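Local coordinates for protein adenylation domain (PDB 5N9W) that is an adenylation domain of the ANL superfamily, with an AMP-binding enzyme region and a C-terminal family region in a single chain, at residues Lys67-Ala72 against Gln115-Val120; Gly362-Ala367 against Tyr402-Leu407. All blocks are in the same frame, centred on the assembly; numbering follows the deposited sequence.

Contact 1: residues Lys67-Ala72 against Gln115-Val120; sequences KGDRVA and QVVALV
Arg70, Ala72, Val117, Ala118 and Val120 join two parallel backbones as strand 70-72 runs beside 118-120, the short axes 4.5 Å apart at their closest and diverging by 44°. The regular parallel zigzag is made by Ala72, whose N donates to Ala118 O at 2.9 Å and whose O takes Val120 N at 2.7 Å. Ala72 thus offers both its N-H and its carbonyl to the neighbouring strand, on either side of Leu119. Just before this pairing, Arg70 O accepts from Val117 N at 3.0 Å.

On one face the Ala72 methyl meets Leu119 CD1 at 3.4 Å, a close fit, with Val116 CG2 as a looser neighbour; Val111 of helix 104-114 packs over Ala72 and Val116. On the other face Val71 turns CG1 toward the partner strand, anti to its own N (chi1 -174°), where it lies 3.7 Å from Val120 CG2 and also touches the Ala118 methyl. These strands are the inner pair of a four-stranded parallel sheet ordered 94-97, 70-74, 118-121, 133-134, and helix 104-114 delivers the chain into the second of them through a Schellman motif at Gln115.

Side chains also meet ahead of the regular pairing. The Arg70 chain, bent at chi2, lies alongside that of Gln115, and NH2 reaches OE1 at the edge of the guanidinium in a weak bond of 3.2 Å, although the amide plane is turned 60° from it. A firmer hold comes from Ser114 O, which accepts from Arg70 NE and ties the arginine to the end of the helix. Asp69 crosses Val117 at about a right angle, its OD2 resting 3.6 Å from Val117 CG2.

Contact 2: residues Gly362-Ala367 against Tyr402-Leu407; sequences GELWLA and YHSGDL
Trp365 and His403, a non-hydrogen-bonded pair of the antiparallel strands 362-367 and 402-407, stack their rings beside a beta bulge, where the register slips by two residues between Glu363 and Trp365. Beyond it Leu366 and Tyr402 form a regular hydrogen-bonded pair, Tyr402 N donating to Leu366 O at 3.0 Å, while on the other side of the bulge Leu364 N reaches Asp406 O at 3.2 Å. The extra residues of the bulge lie in 402-407, where Gly405 has a positive phi.

The two rings lean the same way from their strands because each CG stands anti to its carbonyl carbon, with chi1 -74° in Trp365 and -57° in His403. The result is an offset stack, the imidazole and the six-membered ring of the indole having centroids 3.8 Å apart and planes inclined by 26°. His403 NE2 lies over one indole face, displaced toward its rim, whereas Trp365 CE2 sits over the centre of the imidazole. Thr387 of strand 386-387 touches both side chains.

Glu363, two residues before the tryptophan on the same strand, sends an extended chain to the same face and divides its carboxylate between two donors. OE2 receives a weak bond from Gly405 N at 2.9 Å, bringing the glutamate over the bulge. The carboxylate stands almost perpendicular to the imidazole, and the same OE2 approaches His403 CB at 3.5 Å. Asp406 turns its carboxylate to partners outside the pair, Tyr311, Tyr418 and Arg421. The indole's rotation is fixed by its bond to Glu363: NE1 donates to OE1 at 2.9 Å, with the oxygen in the ring plane but the nitrogen above the plane of the carboxylate.

Contact 1 and contact 2 follow in series along the chain, 67-72 with 115-120 closing before 362-367 meets 402-407. Their centres lie 32 Å apart and their nearest atoms about 17 Å, so neither touches the other, and they share no sheet. Contact 1 joins neighbouring strands of a parallel sheet, with strand 94-97 and helices 79-90 and 104-114 in the intervening chain. Contact 2 belongs to a mixed, largely antiparallel sheet, where strand 362-367 bridges 345-349 and 401-410. Together they illustrate how an ANL enzyme builds separate regions of one chain from different strand topologies.

Contact 1: residues Lys67-Ala72 against Gln115-Val120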
ATOM      1  N   LYS A  67       2.516  20.404  18.817  1.00 35.96           N
ATOM      2  CA  LYS A  67       3.385  19.307  18.428  1.00 35.79           C
ATOM      3  C   LYS A  67       3.049  18.008  19.130  1.00 35.08           C
ATOM      4  O   LYS A  67       2.888  17.964  20.345  1.00 39.06           O
ATOM      5  CB  LYS A  67       4.829  19.696  18.722  1.00 36.24           C
ATOM      6  CG  LYS A  67       5.838  18.593  18.599  1.00 40.36           C
ATOM      7  CD  LYS A  67       7.086  18.974  19.353  1.00 41.93           C
ATOM      8  CE  LYS A  67       8.305  18.341  18.746  1.00 39.56           C
ATOM      9  NZ  LYS A  67       9.254  17.956  19.810  1.00 47.28           N
ATOM     10  N   GLY A  68       2.961  16.931  18.365  1.00 38.65           N
ATOM     11  CA  GLY A  68       2.644  15.637  18.939  1.00 33.15           C
ATOM     12  C   GLY A  68       1.161  15.348  18.918  1.00 32.38           C
ATOM     13  O   GLY A  68       0.730  14.281  19.322  1.00 38.50           O
ATOM     14  N   ASP A  69       0.364  16.299  18.461  1.00 31.23           N
ATOM     15  CA  ASP A  69      -1.059  16.054  18.309  1.00 30.47           C
ATOM     16  C   ASP A  69      -1.325  15.384  16.968  1.00 29.10           C
ATOM     17  O   ASP A  69      -0.420  15.245  16.148  1.00 28.55           O
ATOM     18  CB  ASP A  69      -1.853  17.351  18.405  1.00 31.68           C
ATOM     19  CG  ASP A  69      -1.997  17.868  19.828  1.00 33.82           C
ATOM     20  OD1 ASP A  69      -1.411  17.300  20.780  1.00 33.09           O
ATOM     21  OD2 ASP A  69      -2.698  18.887  19.974  1.00 37.33           O
ATOM     22  N   ARG A  70      -2.559  14.959  16.731  1.00 27.39           N
ATOM     23  CA  ARG A  70      -2.878  14.400  15.433  1.00 27.92           C
ATOM     24  C   ARG A  70      -4.065  15.076  14.822  1.00 26.57           C
ATOM     25  O   ARG A  70      -4.965  15.528  15.511  1.00 33.61           O
ATOM     26  CB  ARG A  70      -3.125  12.895  15.514  1.00 32.24           C
ATOM     27  CG  ARG A  70      -3.401  12.383  16.887  1.00 32.37           C
ATOM     28  CD  ARG A  70      -2.411  11.342  17.317  1.00 32.46           C
ATOM     29  NE  ARG A  70      -3.038  10.474  18.302  1.00 37.27           N
ATOM     30  CZ  ARG A  70      -2.390   9.569  19.016  1.00 38.28           C
ATOM     31  NH1 ARG A  70      -1.079   9.426  18.868  1.00 44.46           N
ATOM     32  NH2 ARG A  70      -3.050   8.822  19.880  1.00 36.95           N
ATOM     33  N   VAL A  71      -4.056  15.145  13.504  1.00 25.90           N
ATOM     34  CA  VAL A  71      -5.051  15.891  12.785  1.00 25.81           C
ATOM     35  C   VAL A  71      -5.649  15.024  11.702  1.00 29.18           C
ATOM     36  O   VAL A  71      -4.929  14.456  10.886  1.00 27.31           O
ATOM     37  CB  VAL A  71      -4.450  17.146  12.144  1.00 25.10           C
ATOM     38  CG1 VAL A  71      -5.540  17.968  11.533  1.00 24.50           C
ATOM     39  CG2 VAL A  71      -3.673  17.952  13.177  1.00 24.88           C
ATOM     40  N   ALA A  72      -6.965  14.917  11.675  1.00 28.66           N
ATOM     41  CA  ALA A  72      -7.584  14.185  10.590  1.00 34.97           C
ATOM     42  C   ALA A  72      -7.470  14.986   9.296  1.00 30.09           C
ATOM     43  O   ALA A  72      -7.576  16.213   9.302  1.00 29.00           O
ATOM     44  CB  ALA A  72      -9.038  13.868  10.909  1.00 29.32           C
ATOM     45  N   GLN A 115      -8.089   9.949  18.439  1.00 38.33           N
ATOM     46  CA  GLN A 115      -8.123  11.080  19.363  1.00 37.86           C
ATOM     47  C   GLN A 115      -7.567  12.327  18.687  1.00 41.82           C
ATOM     48  O   GLN A 115      -6.690  12.991  19.218  1.00 38.29           O
ATOM     49  CB  GLN A 115      -7.330  10.778  20.641  1.00 35.56           C
ATOM     50  CG  GLN A 115      -7.651   9.456  21.312  1.00 35.25           C
ATOM     51  CD  GLN A 115      -6.507   8.948  22.169  1.00 34.63           C
ATOM     52  OE1 GLN A 115      -5.610   8.258  21.683  1.00 34.93           O
ATOM     53  NE2 GLN A 115      -6.533   9.281  23.448  1.00 35.00           N
ATOM     54  N   VAL A 116      -8.067  12.626  17.499  1.00 39.45           N
ATOM     55  CA  VAL A 116      -7.586  13.770  16.765  1.00 39.95           C
ATOM     56  C   VAL A 116      -8.128  15.068  17.356  1.00 41.38           C
ATOM     57  O   VAL A 116      -9.264  15.129  17.820  1.00 39.36           O
ATOM     58  CB  VAL A 116      -7.948  13.669  15.279  1.00 40.96           C
ATOM     59  CG1 VAL A 116      -7.331  12.426  14.681  1.00 41.29           C
ATOM     60  CG2 VAL A 116      -9.439  13.681  15.076  1.00 40.75           C
ATOM     61  N   VAL A 117      -7.290  16.099  17.345  1.00 38.12           N
ATOM     62  CA  VAL A 117      -7.636  17.389  17.920  1.00 37.39           C
ATOM     63  C   VAL A 117      -8.173  18.368  16.884  1.00 36.71           C
ATOM     64  O   VAL A 117      -8.726  19.392  17.244  1.00 37.72           O
ATOM     65  CB  VAL A 117      -6.435  18.026  18.623  1.00 39.58           C
ATOM     66  CG1 VAL A 117      -5.853  17.064  19.636  1.00 38.54           C
ATOM     67  CG2 VAL A 117      -5.377  18.411  17.611  1.00 41.12           C
ATOM     68  N   ALA A 118      -8.015  18.055  15.603  1.00 36.81           N
ATOM     69  CA  ALA A 118      -8.622  18.862  14.549  1.00 35.93           C
ATOM     70  C   ALA A 118      -8.868  18.042  13.294  1.00 33.01           C
ATOM     71  O   ALA A 118      -8.312  16.978  13.124  1.00 32.47           O
ATOM     72  CB  ALA A 118      -7.751  20.059  14.217  1.00 39.09           C
ATOM     73  N   LEU A 119      -9.614  18.595  12.381  1.00 33.96           N
ATOM     74  CA  LEU A 119      -9.806  17.995  11.102  1.00 38.57           C
ATOM     75  C   LEU A 119      -9.496  18.997  10.023  1.00 38.82           C
ATOM     76  O   LEU A 119      -9.822  20.125  10.154  1.00 36.62           O
ATOM     77  CB  LEU A 119     -11.245  17.534  10.956  1.00 39.49           C
ATOM     78  CG  LEU A 119     -11.706  17.169   9.576  1.00 39.12           C
ATOM     79  CD1 LEU A 119     -11.173  15.833   9.202  1.00 39.50           C
ATOM     80  CD2 LEU A 119     -13.191  17.086   9.620  1.00 50.50           C
ATOM     81  N   VAL A 120      -8.867  18.569   8.947  1.00 35.92           N
ATOM     82  CA  VAL A 120      -8.740  19.412   7.780  1.00 42.52           C
ATOM     83  C   VAL A 120      -9.498  18.781   6.651  1.00 40.65           C
ATOM     84  O   VAL A 120      -9.215  17.688   6.334  1.00 55.27           O
ATOM     85  CB  VAL A 120      -7.291  19.582   7.403  1.00 33.92           C
ATOM     86  CG1 VAL A 120      -7.167  20.567   6.280  1.00 33.72           C
ATOM     87  CG2 VAL A 120      -6.514  20.043   8.593  1.00 33.37           C
TER

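Contact 2: residues Gly362-Ala367 against Tyr402-Leu407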
ATOM      1  N   GLY A 362       8.339 -20.334   6.857  1.00 37.22           N
ATOM      2  CA  GLY A 362       8.426 -19.814   8.199  1.00 38.04           C
ATOM      3  C   GLY A 362       7.826 -18.430   8.201  1.00 37.01           C
ATOM      4  O   GLY A 362       7.609 -17.850   7.138  1.00 40.56           O
ATOM      5  N   GLU A 363       7.538 -17.915   9.387  1.00 33.80           N
ATOM      6  CA  GLU A 363       7.047 -16.563   9.533  1.00 32.99           C
ATOM      7  C   GLU A 363       8.207 -15.583   9.441  1.00 34.84           C
ATOM      8  O   GLU A 363       9.219 -15.733  10.126  1.00 33.53           O
ATOM      9  CB  GLU A 363       6.315 -16.387  10.863  1.00 32.36           C
ATOM     10  CG  GLU A 363       5.424 -15.149  10.898  1.00 34.24           C
ATOM     11  CD  GLU A 363       4.872 -14.848  12.269  1.00 30.68           C
ATOM     12  OE1 GLU A 363       5.422 -15.348  13.265  1.00 29.92           O
ATOM     13  OE2 GLU A 363       3.890 -14.092  12.334  1.00 31.30           O
ATOM     14  N   LEU A 364       8.057 -14.580   8.588  1.00 33.81           N
ATOM     15  CA  LEU A 364       9.083 -13.560   8.472  1.00 34.09           C
ATOM     16  C   LEU A 364       9.030 -12.597   9.657  1.00 32.18           C
ATOM     17  O   LEU A 364       7.981 -12.037   9.972  1.00 30.20           O
ATOM     18  CB  LEU A 364       8.931 -12.798   7.155  1.00 39.60           C
ATOM     19  CG  LEU A 364       9.824 -11.581   6.907  1.00 36.25           C
ATOM     20  CD1 LEU A 364      11.293 -11.951   6.932  1.00 36.22           C
ATOM     21  CD2 LEU A 364       9.450 -10.972   5.587  1.00 38.35           C
ATOM     22  N   TRP A 365      10.160 -12.426  10.331  1.00 32.26           N
ATOM     23  CA  TRP A 365      10.261 -11.426  11.386  1.00 37.01           C
ATOM     24  C   TRP A 365      11.173 -10.285  10.927  1.00 31.70           C
ATOM     25  O   TRP A 365      12.176 -10.522  10.284  1.00 29.33           O
ATOM     26  CB  TRP A 365      10.789 -12.042  12.677  1.00 36.18           C
ATOM     27  CG  TRP A 365       9.801 -12.898  13.402  1.00 40.40           C
ATOM     28  CD1 TRP A 365       8.634 -13.413  12.909  1.00 43.28           C
ATOM     29  CD2 TRP A 365       9.895 -13.352  14.761  1.00 41.90           C
ATOM     30  NE1 TRP A 365       8.001 -14.161  13.877  1.00 43.56           N
ATOM     31  CE2 TRP A 365       8.755 -14.138  15.022  1.00 43.83           C
ATOM     32  CE3 TRP A 365      10.834 -13.173  15.780  1.00 42.37           C
ATOM     33  CZ2 TRP A 365       8.532 -14.738  16.260  1.00 45.27           C
ATOM     34  CZ3 TRP A 365      10.611 -13.761  17.001  1.00 41.52           C
ATOM     35  CH2 TRP A 365       9.472 -14.533  17.236  1.00 42.54           C
ATOM     36  N   LEU A 366      10.811  -9.048  11.255  1.00 36.22           N
ATOM     37  CA  LEU A 366      11.565  -7.886  10.776  1.00 26.02           C
ATOM     38  C   LEU A 366      11.946  -6.902  11.887  1.00 26.13           C
ATOM     39  O   LEU A 366      11.092  -6.336  12.546  1.00 26.15           O
ATOM     40  CB  LEU A 366      10.769  -7.173   9.682  1.00 23.78           C
ATOM     41  CG  LEU A 366      10.631  -7.912   8.345  1.00 24.81           C
ATOM     42  CD1 LEU A 366       9.575  -7.272   7.473  1.00 21.88           C
ATOM     43  CD2 LEU A 366      11.971  -7.992   7.611  1.00 21.96           C
ATOM     44  N   ALA A 367      13.244  -6.713  12.088  1.00 26.56           N
ATOM     45  CA  ALA A 367      13.744  -5.683  12.995  1.00 28.69           C
ATOM     46  C   ALA A 367      14.460  -4.530  12.257  1.00 27.50           C
ATOM     47  O   ALA A 367      15.128  -4.744  11.258  1.00 26.14           O
ATOM     48  CB  ALA A 367      14.679  -6.293  13.995  1.00 36.37           C
ATOM     49  N   TYR A 402       8.965  -7.396  14.432  1.00 31.64           N
ATOM     50  CA  TYR A 402       7.542  -7.420  14.144  1.00 26.43           C
ATOM     51  C   TYR A 402       7.237  -8.733  13.446  1.00 30.57           C
ATOM     52  O   TYR A 402       8.017  -9.198  12.598  1.00 27.63           O
ATOM     53  CB  TYR A 402       7.111  -6.238  13.284  1.00 21.68           C
ATOM     54  CG  TYR A 402       5.715  -6.389  12.732  1.00 21.09           C
ATOM     55  CD1 TYR A 402       4.591  -6.084  13.502  1.00 18.30           C
ATOM     56  CD2 TYR A 402       5.527  -6.850  11.443  1.00 18.32           C
ATOM     57  CE1 TYR A 402       3.332  -6.235  12.992  1.00 20.25           C
ATOM     58  CE2 TYR A 402       4.303  -7.000  10.928  1.00 17.55           C
ATOM     59  CZ  TYR A 402       3.197  -6.696  11.683  1.00 29.72           C
ATOM     60  OH  TYR A 402       1.969  -6.871  11.085  1.00 26.61           O
ATOM     61  N   HIS A 403       6.108  -9.325  13.816  1.00 28.34           N
ATOM     62  CA  HIS A 403       5.675 -10.599  13.281  1.00 30.41           C
ATOM     63  C   HIS A 403       4.698 -10.369  12.146  1.00 29.90           C
ATOM     64  O   HIS A 403       3.527 -10.058  12.375  1.00 28.29           O
ATOM     65  CB  HIS A 403       5.005 -11.455  14.367  1.00 37.71           C
ATOM     66  CG  HIS A 403       5.859 -11.713  15.564  1.00 32.50           C
ATOM     67  ND1 HIS A 403       6.858 -10.859  15.968  1.00 40.16           N
ATOM     68  CD2 HIS A 403       5.856 -12.730  16.452  1.00 32.96           C
ATOM     69  CE1 HIS A 403       7.443 -11.344  17.047  1.00 35.28           C
ATOM     70  NE2 HIS A 403       6.849 -12.477  17.363  1.00 34.79           N
ATOM     71  N   SER A 404       5.184 -10.538  10.928  1.00 31.25           N
ATOM     72  CA  SER A 404       4.390 -10.321   9.723  1.00 33.32           C
ATOM     73  C   SER A 404       3.094 -11.127   9.649  1.00 34.48           C
ATOM     74  O   SER A 404       2.085 -10.642   9.154  1.00 35.22           O
ATOM     75  CB  SER A 404       5.244 -10.640   8.496  1.00 33.77           C
ATOM     76  OG  SER A 404       6.199 -11.642   8.820  1.00 39.27           O
ATOM     77  N   GLY A 405       3.132 -12.367  10.114  1.00 36.13           N
ATOM     78  CA  GLY A 405       2.022 -13.268   9.888  1.00 35.83           C
ATOM     79  C   GLY A 405       2.014 -13.724   8.441  1.00 38.68           C
ATOM     80  O   GLY A 405       0.988 -14.174   7.926  1.00 40.99           O
ATOM     81  N   ASP A 406       3.169 -13.583   7.786  1.00 35.43           N
ATOM     82  CA  ASP A 406       3.373 -14.021   6.405  1.00 29.97           C
ATOM     83  C   ASP A 406       4.375 -15.153   6.347  1.00 26.98           C
ATOM     84  O   ASP A 406       5.335 -15.181   7.107  1.00 27.24           O
ATOM     85  CB  ASP A 406       3.875 -12.872   5.525  1.00 29.93           C
ATOM     86  CG  ASP A 406       2.781 -11.919   5.128  1.00 31.03           C
ATOM     87  OD1 ASP A 406       1.741 -12.389   4.632  1.00 40.54           O
ATOM     88  OD2 ASP A 406       2.955 -10.703   5.321  1.00 28.25           O
ATOM     89  N   LEU A 407       4.179 -16.069   5.417  1.00 26.11           N
ATOM     90  CA  LEU A 407       5.102 -17.177   5.280  1.00 27.20           C
ATOM     91  C   LEU A 407       6.014 -16.948   4.101  1.00 28.96           C
ATOM     92  O   LEU A 407       5.566 -16.563   3.027  1.00 25.76           O
ATOM     93  CB  LEU A 407       4.342 -18.501   5.125  1.00 36.94           C
ATOM     94  CG  LEU A 407       3.544 -18.877   6.375  1.00 28.77           C
ATOM     95  CD1 LEU A 407       2.566 -19.990   6.116  1.00 33.82           C
ATOM     96  CD2 LEU A 407       4.503 -19.239   7.481  1.00 30.88           C
TER